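Long-range contacts in secreted in xylem 3 (Fusarium oxysporum, PDB 5OD4), which is the Avr2 effector of a fungal plant pathogen, with an immune-suppressing activity that can be uncoupled from its recognition: residues T15-S20 and E39-S44; V62-P67 and P108-W113; N76-V81 and T98-T103; R83-T88 and A117-Y122. All coordinates share one frame; numbering follows the deposited sequence. Where two conformers were deposited one is given.

Contact 1 of 4, residues T15-S20 and E39-S44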
loop_
_atom_site.group_PDB
_atom_site.type_symbol
_atom_site.label_atom_id
_atom_site.label_comp_id
_atom_site.label_asym_id
_atom_site.label_seq_id
_atom_site.Cartn_x
_atom_site.Cartn_y
_atom_site.Cartn_z
ATOM N N THR A 15 -10.224 5.883 -11.204
ATOM C CA THR A 15 -8.781 5.735 -11.363
ATOM C C THR A 15 -8.092 5.366 -10.047
ATOM O O THR A 15 -6.857 5.372 -9.963
ATOM C CB THR A 15 -8.166 6.982 -11.950
ATOM O OG1 THR A 15 -8.444 8.049 -11.053
ATOM C CG2 THR A 15 -8.646 7.280 -13.353
ATOM N N SER A 16 -8.851 5.116 -9.005
ATOM C CA SER A 16 -8.265 4.603 -7.778
ATOM C C SER A 16 -7.902 3.135 -7.935
ATOM O O SER A 16 -8.501 2.417 -8.736
ATOM C CB SER A 16 -9.245 4.759 -6.634
ATOM O OG SER A 16 -9.675 6.114 -6.451
ATOM N N PHE A 17 -6.970 2.698 -7.104
ATOM C CA PHE A 17 -6.613 1.284 -7.035
ATOM C C PHE A 17 -6.788 0.816 -5.607
ATOM O O PHE A 17 -6.309 1.458 -4.681
ATOM C CB PHE A 17 -5.162 1.089 -7.439
ATOM C CG PHE A 17 -4.658 -0.325 -7.304
ATOM C CD1 PHE A 17 -5.087 -1.317 -8.155
ATOM C CD2 PHE A 17 -3.734 -0.649 -6.341
ATOM C CE1 PHE A 17 -4.625 -2.622 -8.020
ATOM C CE2 PHE A 17 -3.239 -1.931 -6.215
ATOM C CZ PHE A 17 -3.678 -2.918 -7.059
ATOM N N THR A 18 -7.447 -0.329 -5.433
ATOM C CA THR A 18 -7.570 -0.965 -4.135
ATOM C C THR A 18 -7.178 -2.413 -4.249
ATOM O O THR A 18 -7.476 -3.088 -5.237
ATOM C CB THR A 18 -8.991 -0.851 -3.614
ATOM O OG1 THR A 18 -9.907 -1.440 -4.550
ATOM C CG2 THR A 18 -9.377 0.581 -3.373
ATOM N N THR A 19 -6.534 -2.908 -3.203
ATOM C CA THR A 19 -6.247 -4.329 -3.092
ATOM C C THR A 19 -6.130 -4.693 -1.617
ATOM O O THR A 19 -5.939 -3.841 -0.788
ATOM C CB THR A 19 -4.986 -4.716 -3.893
ATOM O OG1 THR A 19 -4.933 -6.136 -3.995
ATOM C CG2 THR A 19 -3.692 -4.169 -3.308
ATOM N N SER A 20 -6.256 -5.968 -1.332
ATOM C CA SER A 20 -5.997 -6.453 0.007
ATOM C C SER A 20 -5.046 -7.614 -0.047
ATOM O O SER A 20 -4.948 -8.301 -1.050
ATOM C CB SER A 20 -7.263 -6.847 0.698
ATOM O OG SER A 20 -7.892 -7.899 0.016
ATOM N N GLU A 39 4.131 -3.863 -10.429
ATOM C CA GLU A 39 2.954 -4.215 -11.211
ATOM C C GLU A 39 2.097 -2.992 -11.370
ATOM O O GLU A 39 2.088 -2.113 -10.519
ATOM C CB GLU A 39 2.183 -5.339 -10.538
ATOM C CG GLU A 39 3.008 -6.603 -10.463
ATOM C CD GLU A 39 2.251 -7.865 -10.248
ATOM O OE1 GLU A 39 1.036 -7.802 -9.948
ATOM O OE2 GLU A 39 2.915 -8.946 -10.357
ATOM N N ARG A 40 1.302 -2.916 -12.427
ATOM C CA ARG A 40 0.408 -1.727 -12.607
ATOM C C ARG A 40 -0.623 -1.778 -11.520
ATOM O O ARG A 40 -1.197 -2.822 -11.191
ATOM C CB ARG A 40 -0.294 -1.662 -13.999
ATOM C CG ARG A 40 -1.204 -0.485 -14.305
ATOM C CD ARG A 40 -1.921 -0.692 -15.649
ATOM N NE ARG A 40 -2.204 -2.099 -15.968
ATOM C CZ ARG A 40 -3.414 -2.659 -16.005
ATOM N NH1 ARG A 40 -4.513 -1.960 -15.716
ATOM N NH2 ARG A 40 -3.533 -3.948 -16.316
ATOM N N ALA A 41 -0.835 -0.599 -10.959
ATOM C CA ALA A 41 -1.824 -0.422 -9.919
ATOM C C ALA A 41 -3.121 -0.123 -10.600
ATOM O O ALA A 41 -3.570 1.030 -10.596
ATOM C CB ALA A 41 -1.379 0.647 -8.934
ATOM N N GLY A 42 -3.762 -1.141 -11.215
ATOM C CA GLY A 42 -5.048 -0.992 -11.866
ATOM C C GLY A 42 -5.045 0.177 -12.821
ATOM O O GLY A 42 -4.119 0.375 -13.654
ATOM N N ASN A 43 -6.116 0.949 -12.743
ATOM C CA ASN A 43 -6.307 2.075 -13.613
ATOM C C ASN A 43 -5.776 3.390 -13.114
ATOM O O ASN A 43 -6.099 4.450 -13.605
ATOM C CB ASN A 43 -7.794 2.132 -13.922
ATOM C CG ASN A 43 -8.263 0.895 -14.682
ATOM O OD1 ASN A 43 -7.592 0.455 -15.619
ATOM N ND2 ASN A 43 -9.394 0.324 -14.272
ATOM N N SER A 44 -4.863 3.363 -12.157
ATOM C CA SER A 44 -4.362 4.605 -11.580
ATOM C C SER A 44 -3.276 5.331 -12.339
ATOM O O SER A 44 -2.980 6.463 -12.006
ATOM C CB SER A 44 -3.767 4.306 -10.178
ATOM O OG SER A 44 -2.532 3.602 -10.293
HETATM O O HOH W 1 -7.938 0.478 -10.577
#
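Phe17 lays one face of its ring on Ala41, and this is the main apolar contact between the two segments. The methyl CB of Ala41 sits 4.0 Å from the centroid of the Phe17 ring and 24° off its normal, the geometry of a CH-pi contact over the face. CG of Phe17 stands anti to its own backbone N (chi1 176°), which carries the ring across to the turn. The next peptide comes in obliquely, Gly42 N 3.3 Å from Phe17 CD1. Gly42 takes a positive phi of 51° and presents bare backbone to the aromatic atoms. Ala41 is the centre of an inverse gamma turn, and its carbonyl is held from within the segment: Ser44 OG donates to Ala41 O at 2.8 Å, and Ser44 N adds a second bond to the same oxygen.

Thr15 is the second large contributor. Its CB rests 3.7 Å from Asn43 O, and Thr15 O takes a CA-H...O contact from Ser44 CA at 3.1 Å. Water 1 bridges the backbones, donating to Ser16 O at 2.7 Å and accepting from Asn43 N at 2.9 Å.

Strands 17-21 and 39-40 are outermost strands of different four-stranded sheets, so the contact joins the two layers of the beta-sandwich along one margin; the Phe17 ring also meets His48 of strand 47-53. With no direct hydrogen bond between the segments, cohesion here depends on aromatic-to-aliphatic dispersion, a CA-H...O contact and one bridging water.

Contact 2 of 4, residues V62-P67 and P108-W113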
loop_
_atom_site.group_PDB
_atom_site.type_symbol
_atom_site.label_atom_id
_atom_site.label_comp_id
_atom_site.label_asym_id
_atom_site.label_seq_id
_atom_site.Cartn_x
_atom_site.Cartn_y
_atom_site.Cartn_z
ATOM N N VAL A 62 6.729 -4.140 3.027
ATOM C CA VAL A 62 7.012 -2.899 2.309
ATOM C C VAL A 62 6.036 -2.725 1.171
ATOM O O VAL A 62 5.774 -3.691 0.427
ATOM C CB VAL A 62 8.455 -2.897 1.751
ATOM C CG1 VAL A 62 8.787 -1.540 1.159
ATOM C CG2 VAL A 62 9.477 -3.268 2.839
ATOM N N ILE A 63 5.560 -1.495 0.994
ATOM C CA ILE A 63 4.805 -1.118 -0.192
ATOM C C ILE A 63 5.504 0.066 -0.826
ATOM O O ILE A 63 5.716 1.072 -0.169
ATOM C CB ILE A 63 3.360 -0.758 0.139
ATOM C CG1 ILE A 63 2.664 -1.930 0.832
ATOM C CG2 ILE A 63 2.598 -0.330 -1.142
ATOM C CD1 ILE A 63 1.211 -1.728 1.167
ATOM N N ASP A 64 5.815 -0.049 -2.118
ATOM C CA ASP A 64 6.323 1.073 -2.927
ATOM C C ASP A 64 5.303 1.411 -3.995
ATOM O O ASP A 64 4.737 0.517 -4.620
ATOM C CB ASP A 64 7.639 0.698 -3.616
ATOM C CG ASP A 64 8.790 0.446 -2.705
ATOM O OD1 ASP A 64 8.961 1.149 -1.685
ATOM O OD2 ASP A 64 9.625 -0.467 -3.051
ATOM N N VAL A 65 5.147 2.734 -4.265
ATOM C CA VAL A 65 4.256 3.224 -5.321
ATOM C C VAL A 65 5.051 4.227 -6.134
ATOM O O VAL A 65 5.654 5.138 -5.574
ATOM C CB VAL A 65 3.014 3.875 -4.711
ATOM C CG1 VAL A 65 2.137 4.469 -5.820
ATOM C CG2 VAL A 65 2.230 2.878 -3.877
ATOM N N ALA A 66 5.042 4.091 -7.487
ATOM C CA ALA A 66 5.837 4.988 -8.301
ATOM C C ALA A 66 5.183 5.204 -9.635
ATOM O O ALA A 66 4.464 4.329 -10.149
ATOM C CB ALA A 66 7.241 4.436 -8.507
ATOM N N PRO A 67 5.466 6.341 -10.278
ATOM C CA PRO A 67 5.108 6.504 -11.692
ATOM C C PRO A 67 5.818 5.464 -12.546
ATOM O O PRO A 67 6.858 4.924 -12.141
ATOM C CB PRO A 67 5.622 7.911 -12.051
ATOM C CG PRO A 67 5.850 8.594 -10.729
ATOM C CD PRO A 67 6.250 7.494 -9.798
ATOM N N PRO A 108 10.050 6.082 -5.355
ATOM C CA PRO A 108 8.735 5.658 -4.856
ATOM C C PRO A 108 8.313 6.415 -3.600
ATOM O O PRO A 108 9.131 6.895 -2.826
ATOM C CB PRO A 108 8.971 4.184 -4.506
ATOM C CG PRO A 108 10.410 4.124 -4.158
ATOM C CD PRO A 108 11.098 5.096 -5.061
ATOM N N ALA A 109 7.005 6.476 -3.422
ATOM C CA ALA A 109 6.396 6.653 -2.110
ATOM C C ALA A 109 6.416 5.300 -1.434
ATOM O O ALA A 109 6.075 4.293 -2.072
ATOM C CB ALA A 109 4.984 7.178 -2.230
ATOM N N THR A 110 6.840 5.233 -0.160
ATOM C CA THR A 110 7.074 3.944 0.511
ATOM C C THR A 110 6.436 3.951 1.882
ATOM O O THR A 110 6.501 4.945 2.616
ATOM C CB THR A 110 8.600 3.706 0.631
ATOM O OG1 THR A 110 9.179 3.688 -0.686
ATOM C CG2 THR A 110 8.910 2.427 1.334
ATOM N N ILE A 111 5.865 2.808 2.225
ATOM C CA ILE A 111 5.355 2.502 3.550
ATOM C C ILE A 111 5.947 1.183 3.994
ATOM O O ILE A 111 6.042 0.271 3.179
ATOM C CB ILE A 111 3.821 2.412 3.516
ATOM C CG1 ILE A 111 3.200 3.730 3.118
ATOM C CG2 ILE A 111 3.270 1.875 4.799
ATOM C CD1 ILE A 111 1.724 3.658 2.869
ATOM N N SER A 112 6.292 1.055 5.275
ATOM C CA SER A 112 6.757 -0.257 5.760
ATOM C C SER A 112 6.404 -0.432 7.211
ATOM O O SER A 112 6.153 0.533 7.926
ATOM C CB SER A 112 8.251 -0.446 5.544
ATOM O OG SER A 112 9.032 0.432 6.329
ATOM N N TRP A 113 6.403 -1.696 7.626
ATOM C CA TRP A 113 6.042 -2.058 9.006
ATOM C C TRP A 113 6.602 -3.423 9.337
ATOM O O TRP A 113 6.969 -4.193 8.455
ATOM C CB TRP A 113 4.537 -1.997 9.238
ATOM C CG TRP A 113 3.707 -2.940 8.424
ATOM C CD1 TRP A 113 3.341 -4.208 8.748
ATOM C CD2 TRP A 113 3.061 -2.651 7.184
ATOM N NE1 TRP A 113 2.497 -4.728 7.799
ATOM C CE2 TRP A 113 2.311 -3.784 6.826
ATOM C CE3 TRP A 113 3.007 -1.518 6.342
ATOM C CZ2 TRP A 113 1.521 -3.807 5.694
ATOM C CZ3 TRP A 113 2.239 -1.583 5.213
ATOM C CH2 TRP A 113 1.512 -2.705 4.895
#
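Ile63 and Ile111 exchange backbone hydrogen bonds in an antiparallel hydrogen-bonded pair, Ile63 N to Ile111 O at 2.9 Å and 172°, with Ile111 N returning the bond to Ile63 O. Val65 and Ala109 repeat the pattern, Val65 N reaching Ala109 O at 2.8 Å. The strand axes lie 4.7 Å apart and run at 173°, so the ladder is almost exactly antiparallel. CA-H...O contacts fill the steps between, such as Thr110 CA to Ile63 O at 3.2 Å.

On the face that carries Val62, Asp64, Thr110 and Ser112, Thr110 OG1 donates to Asp64 OD1 at 2.7 Å, meeting the anti side of the carboxylate 27° out of its plane. The other oxygen, OD2, is taken by a salt bridge from Arg49 and a hydrogen bond from Tyr51. Pro108 CB packs 3.8 Å from Asp64 CB, alongside it.

The other face is apolar: Ile63, Val65, Ala109 and Ile111 turn toward strands 77-85 and 94-101. Ile63 CD1 touches the edge of the Trp113 indole at CH2, 3.9 Å away. This apolar face thus packs into the sandwich core, while Asp64, with polar partners for both oxygens, probably stays ionised.

Contact 3 of 4, residues N76-V81 and T98-T103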
loop_
_atom_site.group_PDB
_atom_site.type_symbol
_atom_site.label_atom_id
_atom_site.label_comp_id
_atom_site.label_asym_id
_atom_site.label_seq_id
_atom_site.Cartn_x
_atom_site.Cartn_y
_atom_site.Cartn_z
ATOM N N ASN A 76 -1.030 14.900 -7.445
ATOM C CA ASN A 76 -0.815 14.372 -6.091
ATOM C C ASN A 76 -1.674 13.162 -5.853
ATOM O O ASN A 76 -2.825 13.122 -6.278
ATOM C CB ASN A 76 -1.189 15.442 -5.063
ATOM C CG ASN A 76 -0.313 16.661 -5.151
ATOM O OD1 ASN A 76 0.910 16.561 -5.049
ATOM N ND2 ASN A 76 -0.939 17.828 -5.303
ATOM N N TYR A 77 -1.111 12.177 -5.149
ATOM C CA TYR A 77 -1.821 10.939 -4.829
ATOM C C TYR A 77 -1.725 10.650 -3.357
ATOM O O TYR A 77 -0.684 10.841 -2.701
ATOM C CB TYR A 77 -1.229 9.737 -5.606
ATOM C CG TYR A 77 -1.295 9.883 -7.101
ATOM C CD1 TYR A 77 -0.321 10.621 -7.784
ATOM C CD2 TYR A 77 -2.286 9.304 -7.850
ATOM C CE1 TYR A 77 -0.361 10.759 -9.143
ATOM C CE2 TYR A 77 -2.325 9.424 -9.237
ATOM C CZ TYR A 77 -1.366 10.148 -9.875
ATOM O OH TYR A 77 -1.327 10.324 -11.227
ATOM N N GLU A 78 -2.840 10.147 -2.825
ATOM C CA GLU A 78 -2.982 9.654 -1.463
ATOM C C GLU A 78 -2.829 8.140 -1.483
ATOM O O GLU A 78 -3.471 7.458 -2.291
ATOM C CB GLU A 78 -4.365 10.064 -0.945
ATOM C CG GLU A 78 -4.732 9.572 0.440
ATOM C CD GLU A 78 -4.003 10.242 1.567
ATOM O OE1 GLU A 78 -3.144 11.093 1.362
ATOM O OE2 GLU A 78 -4.324 9.893 2.746
ATOM N N ILE A 79 -1.993 7.607 -0.583
ATOM C CA ILE A 79 -1.739 6.182 -0.465
ATOM C C ILE A 79 -2.038 5.798 0.980
ATOM O O ILE A 79 -1.492 6.391 1.903
ATOM C CB ILE A 79 -0.276 5.860 -0.800
ATOM C CG1 ILE A 79 0.087 6.304 -2.206
ATOM C CG2 ILE A 79 -0.005 4.380 -0.623
ATOM C CD1 ILE A 79 1.555 6.524 -2.416
ATOM N N GLU A 80 -2.958 4.841 1.178
ATOM C CA GLU A 80 -3.395 4.480 2.526
ATOM C C GLU A 80 -3.389 3.000 2.710
ATOM O O GLU A 80 -3.829 2.255 1.828
ATOM C CB GLU A 80 -4.805 5.041 2.799
ATOM C CG GLU A 80 -4.910 6.527 2.675
ATOM C CD GLU A 80 -6.269 7.129 2.971
ATOM O OE1 GLU A 80 -7.270 6.400 3.140
ATOM O OE2 GLU A 80 -6.310 8.389 3.067
ATOM N N VAL A 81 -2.990 2.577 3.909
ATOM C CA VAL A 81 -3.107 1.193 4.342
ATOM C C VAL A 81 -3.943 1.143 5.608
ATOM O O VAL A 81 -3.605 1.808 6.608
ATOM C CB VAL A 81 -1.739 0.540 4.593
ATOM C CG1 VAL A 81 -1.914 -0.875 5.108
ATOM C CG2 VAL A 81 -0.895 0.577 3.334
ATOM N N THR A 98 0.032 5.892 6.036
ATOM C CA THR A 98 -0.274 6.609 4.805
ATOM C C THR A 98 0.985 7.202 4.210
ATOM O O THR A 98 1.999 7.371 4.894
ATOM C CB THR A 98 -1.305 7.730 5.041
ATOM O OG1 THR A 98 -0.691 8.738 5.830
ATOM C CG2 THR A 98 -2.585 7.239 5.737
ATOM N N ALA A 99 0.904 7.533 2.922
ATOM C CA ALA A 99 1.993 8.194 2.224
ATOM C C ALA A 99 1.421 9.022 1.096
ATOM O O ALA A 99 0.273 8.934 0.753
ATOM C CB ALA A 99 3.003 7.188 1.701
ATOM N N ARG A 100 2.264 9.925 0.584
ATOM C CA ARG A 100 1.918 10.795 -0.539
ATOM C C ARG A 100 2.902 10.612 -1.677
ATOM O O ARG A 100 4.105 10.467 -1.452
ATOM C CB ARG A 100 1.926 12.255 -0.118
ATOM C CG ARG A 100 1.015 12.589 1.046
ATOM C CD ARG A 100 -0.426 12.659 0.620
ATOM N NE ARG A 100 -0.647 13.824 -0.230
ATOM C CZ ARG A 100 -1.767 14.091 -0.877
ATOM N NH1 ARG A 100 -2.794 13.266 -0.779
ATOM N NH2 ARG A 100 -1.818 15.157 -1.641
ATOM N N LEU A 101 2.379 10.661 -2.907
ATOM C CA LEU A 101 3.195 10.810 -4.126
ATOM C C LEU A 101 2.816 12.174 -4.663
ATOM O O LEU A 101 1.710 12.367 -5.125
ATOM C CB LEU A 101 2.905 9.638 -5.144
ATOM C CG LEU A 101 3.738 9.692 -6.440
ATOM C CD1 LEU A 101 5.204 9.392 -6.168
ATOM C CD2 LEU A 101 3.156 8.732 -7.442
ATOM N N SER A 102 3.743 13.153 -4.561
ATOM C CA SER A 102 3.461 14.529 -4.888
ATOM C C SER A 102 3.724 14.837 -6.364
ATOM O O SER A 102 4.574 14.216 -7.008
ATOM C CB SER A 102 4.392 15.426 -4.060
ATOM O OG SER A 102 5.731 15.018 -4.287
ATOM N N THR A 103 3.032 15.837 -6.892
ATOM C CA THR A 103 3.261 16.258 -8.284
ATOM C C THR A 103 4.737 16.574 -8.491
ATOM O O THR A 103 5.334 17.312 -7.734
ATOM C CB THR A 103 2.457 17.515 -8.567
ATOM O OG1 THR A 103 1.124 17.222 -8.246
ATOM C CG2 THR A 103 2.553 17.919 -10.027
#
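Tyr77 and Leu101 lie side by side on one face of the hairpin, Leu101 CD2 filling the place beside the ring at 4.0 Å from Tyr77 CD1. They form an antiparallel hydrogen-bonded pair, Tyr77 N to Leu101 O at 2.8 Å, as do Ile79 and Ala99. There the bulk is unequal: Ile79 stands against the single methyl of Ala99, CB to CB at 4.3 Å, and its CD1 runs over the low ground toward Leu101. Ile111 of the other sheet settles over Ala99, while Ala109 abuts the Ile79 ridge.

The reverse face is shaped by Arg100. Bends at chi2 (-77°) and chi3 (-69°) fold its chain back across the neighbouring strand, so that Tyr77 O lies over one face of the guanidinium. NH1 gives Glu78 OE1 a salt bridge of 3.1 Å, in the guanidinium plane, while NH2 comes to 3.5 Å from Asn76 CB and is bridged to Asp128. Glu80 CG lies 3.9 Å from Thr98 CG2, its carboxylate held by Val6 and Phe7 backbone nitrogens.

Beyond the Tyr77-Leu101 pair, Asn76 OD1 reaches across to accept from Thr103 N at 2.9 Å, the donor standing 45° above the carbonyl plane. The strands of this beta hairpin carry polar and charged groups on one face, among them the Glu78-Arg100 salt bridge, and aliphatic and aromatic carbon on the other, an amphipathic division suited to a sandwich layer.

Contact 4 of 4, residues R83-T88 and A117-Y122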
loop_
_atom_site.group_PDB
_atom_site.type_symbol
_atom_site.label_atom_id
_atom_site.label_comp_id
_atom_site.label_asym_id
_atom_site.label_seq_id
_atom_site.Cartn_x
_atom_site.Cartn_y
_atom_site.Cartn_z
ATOM N N ARG A 83 -5.478 -1.784 8.425
ATOM C CA ARG A 83 -5.298 -3.173 8.871
ATOM C C ARG A 83 -6.542 -3.614 9.629
ATOM O O ARG A 83 -7.085 -2.849 10.449
ATOM C CB ARG A 83 -4.017 -3.359 9.677
ATOM C CG ARG A 83 -3.980 -2.666 11.030
ATOM C CD ARG A 83 -2.676 -2.956 11.758
ATOM N NE ARG A 83 -2.653 -2.327 13.064
ATOM C CZ ARG A 83 -1.691 -2.470 13.962
ATOM N NH1 ARG A 83 -0.694 -3.314 13.731
ATOM N NH2 ARG A 83 -1.742 -1.826 15.116
ATOM N N ILE A 84 -6.976 -4.847 9.370
ATOM C CA ILE A 84 -8.149 -5.393 10.037
ATOM C C ILE A 84 -7.722 -6.669 10.736
ATOM O O ILE A 84 -7.220 -7.604 10.083
ATOM C CB ILE A 84 -9.312 -5.654 9.110
ATOM C CG1 ILE A 84 -9.691 -4.385 8.357
ATOM C CG2 ILE A 84 -10.529 -6.177 9.910
ATOM C CD1 ILE A 84 -10.960 -4.501 7.546
ATOM N N PRO A 85 -7.878 -6.754 12.072
ATOM C CA PRO A 85 -7.591 -7.980 12.824
ATOM C C PRO A 85 -8.221 -9.192 12.171
ATOM O O PRO A 85 -9.399 -9.139 11.877
ATOM C CB PRO A 85 -8.209 -7.674 14.200
ATOM C CG PRO A 85 -7.957 -6.196 14.370
ATOM C CD PRO A 85 -8.235 -5.643 12.993
ATOM N N VAL A 86 -7.498 -10.305 12.066
ATOM C CA VAL A 86 -8.079 -11.527 11.547
ATOM C C VAL A 86 -9.100 -12.096 12.543
ATOM O O VAL A 86 -9.104 -11.809 13.734
ATOM C CB VAL A 86 -7.004 -12.598 11.191
ATOM C CG1 VAL A 86 -6.054 -12.081 10.131
ATOM C CG2 VAL A 86 -6.258 -13.087 12.424
ATOM N N ALA A 87 -9.968 -12.927 11.995
ATOM C CA ALA A 87 -10.910 -13.750 12.767
ATOM C C ALA A 87 -11.776 -12.930 13.682
ATOM O O ALA A 87 -12.124 -13.349 14.792
ATOM C CB ALA A 87 -10.210 -14.844 13.495
ATOM N N THR A 88 -12.157 -11.753 13.169
ATOM C CA THR A 88 -12.931 -10.794 13.932
ATOM C C THR A 88 -13.909 -10.163 12.945
ATOM O O THR A 88 -13.702 -9.064 12.474
ATOM C CB THR A 88 -12.032 -9.750 14.624
ATOM O OG1 THR A 88 -10.976 -10.442 15.338
ATOM C CG2 THR A 88 -12.792 -8.946 15.614
ATOM N N ALA A 117 1.242 -11.454 10.681
ATOM C CA ALA A 117 0.238 -12.295 10.043
ATOM C C ALA A 117 -1.158 -12.181 10.635
ATOM O O ALA A 117 -2.100 -12.746 10.096
ATOM C CB ALA A 117 0.668 -13.760 10.115
ATOM N N SER A 118 -1.314 -11.429 11.717
ATOM C CA SER A 118 -2.569 -11.340 12.479
ATOM C C SER A 118 -3.524 -10.266 11.983
ATOM O O SER A 118 -4.535 -10.033 12.644
ATOM C CB SER A 118 -2.292 -11.144 13.978
ATOM O OG SER A 118 -1.831 -9.858 14.300
ATOM N N TYR A 119 -3.203 -9.600 10.876
ATOM C CA TYR A 119 -4.093 -8.635 10.256
ATOM C C TYR A 119 -4.158 -8.909 8.763
ATOM O O TYR A 119 -3.201 -9.408 8.177
ATOM C CB TYR A 119 -3.569 -7.200 10.428
ATOM C CG TYR A 119 -3.475 -6.735 11.823
ATOM C CD1 TYR A 119 -2.341 -6.988 12.581
ATOM C CD2 TYR A 119 -4.495 -5.993 12.398
ATOM C CE1 TYR A 119 -2.235 -6.529 13.884
ATOM C CE2 TYR A 119 -4.379 -5.499 13.705
ATOM C CZ TYR A 119 -3.240 -5.775 14.427
ATOM O OH TYR A 119 -3.148 -5.302 15.715
ATOM N N THR A 120 -5.270 -8.525 8.158
ATOM C CA THR A 120 -5.370 -8.373 6.713
ATOM C C THR A 120 -5.179 -6.894 6.397
ATOM O O THR A 120 -5.678 -6.031 7.134
ATOM C CB THR A 120 -6.764 -8.837 6.197
ATOM O OG1 THR A 120 -7.019 -10.183 6.666
ATOM C CG2 THR A 120 -6.865 -8.821 4.689
ATOM N N TYR A 121 -4.481 -6.605 5.306
ATOM C CA TYR A 121 -4.110 -5.249 4.955
ATOM C C TYR A 121 -4.846 -4.806 3.704
ATOM O O TYR A 121 -4.998 -5.578 2.757
ATOM C CB TYR A 121 -2.570 -5.169 4.733
ATOM C CG TYR A 121 -1.836 -5.608 5.956
ATOM C CD1 TYR A 121 -1.680 -4.752 7.024
ATOM C CD2 TYR A 121 -1.359 -6.889 6.091
ATOM C CE1 TYR A 121 -1.041 -5.164 8.189
ATOM C CE2 TYR A 121 -0.733 -7.332 7.247
ATOM C CZ TYR A 121 -0.590 -6.461 8.291
ATOM O OH TYR A 121 0.010 -6.839 9.481
ATOM N N TYR A 122 -5.284 -3.545 3.708
ATOM C CA TYR A 122 -6.091 -2.974 2.618
ATOM C C TYR A 122 -5.405 -1.723 2.128
ATOM O O TYR A 122 -5.306 -0.741 2.873
ATOM C CB TYR A 122 -7.517 -2.657 3.113
ATOM C CG TYR A 122 -8.267 -3.900 3.527
ATOM C CD1 TYR A 122 -8.051 -4.515 4.777
ATOM C CD2 TYR A 122 -9.157 -4.483 2.659
ATOM C CE1 TYR A 122 -8.732 -5.657 5.147
ATOM C CE2 TYR A 122 -9.843 -5.672 3.005
ATOM C CZ TYR A 122 -9.593 -6.236 4.241
ATOM O OH TYR A 122 -10.266 -7.382 4.614
HETATM O O HOH W 2 0.414 -5.003 11.696
HETATM O O HOH W 3 -8.671 -9.681 8.683
#
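Ile84 O is gripped by two donors: Thr120 N at 2.9 Å and water 3, also at 2.9 Å. The same water lies 2.7 Å from Thr120 OG1, so it ties the carbonyl to the side chain of the residue whose amide already holds it. Ile84 N completes the pair by a bond to Thr120 O at 2.8 Å. Past this rung, Val86 N reaches Ser118 O, but from well above the carbonyl plane, and the isopropyl group of Val86 wraps the same peptide.

Strands 77-85 and 119-127 are the central neighbours of one sheet of the beta-sandwich, and here, near one end of the sheet, their segments run antiparallel at 155°. On one face Arg83 stretches along Tyr119. Its CG sits between the backbone N and the carbonyl carbon (chi1 67°) and the chain is then extended to NE, which brings CD over the middle of the ring, 3.6 Å from the Tyr119 centroid. The guanidinium lies flat on the Tyr119 ring toward its hydroxyl end, planes 8° apart, in an off-centre cation-pi stack. Asp94 takes NE in a salt bridge, and water 2 accepts from Arg83 NH1 and donates to Tyr121 OH, which is also hydrogen-bonded to Asp116 O. Pro85 CG lies 3.7 Å from Tyr119 CE2, the two side chains crossing at a slant. On the face that carries Ile84 and Thr120, Ile84 CD1 meets Tyr122 CE1 at 3.5 Å, obliquely to the ring.

Overall arrangement
Contacts 2 and 3 meet face to face in the sandwich core: their centres are 9 Å apart, and Ile79 CD1 comes within 3.5 Å of Ala109 CB. Contacts 3 and 4 share strand 77-85 but lie on opposite sides of the chain's centre, 22 Å between their own centres. Contact 1 touches contact 3 at Ser44 O and Tyr77 CE2, 4.1 Å apart, and contact 4 where Ser20 CB nears Tyr121 O (3.3 Å). Contact 4 reaches contact 2 through Trp113 NE1 and Tyr121 CZ, 3.6 Å apart. Along the chain, contacts 2 and 4, in different sheets, alternate, so the chain passes back and forth between the layers; contacts 3 and 4 alternate within one sheet.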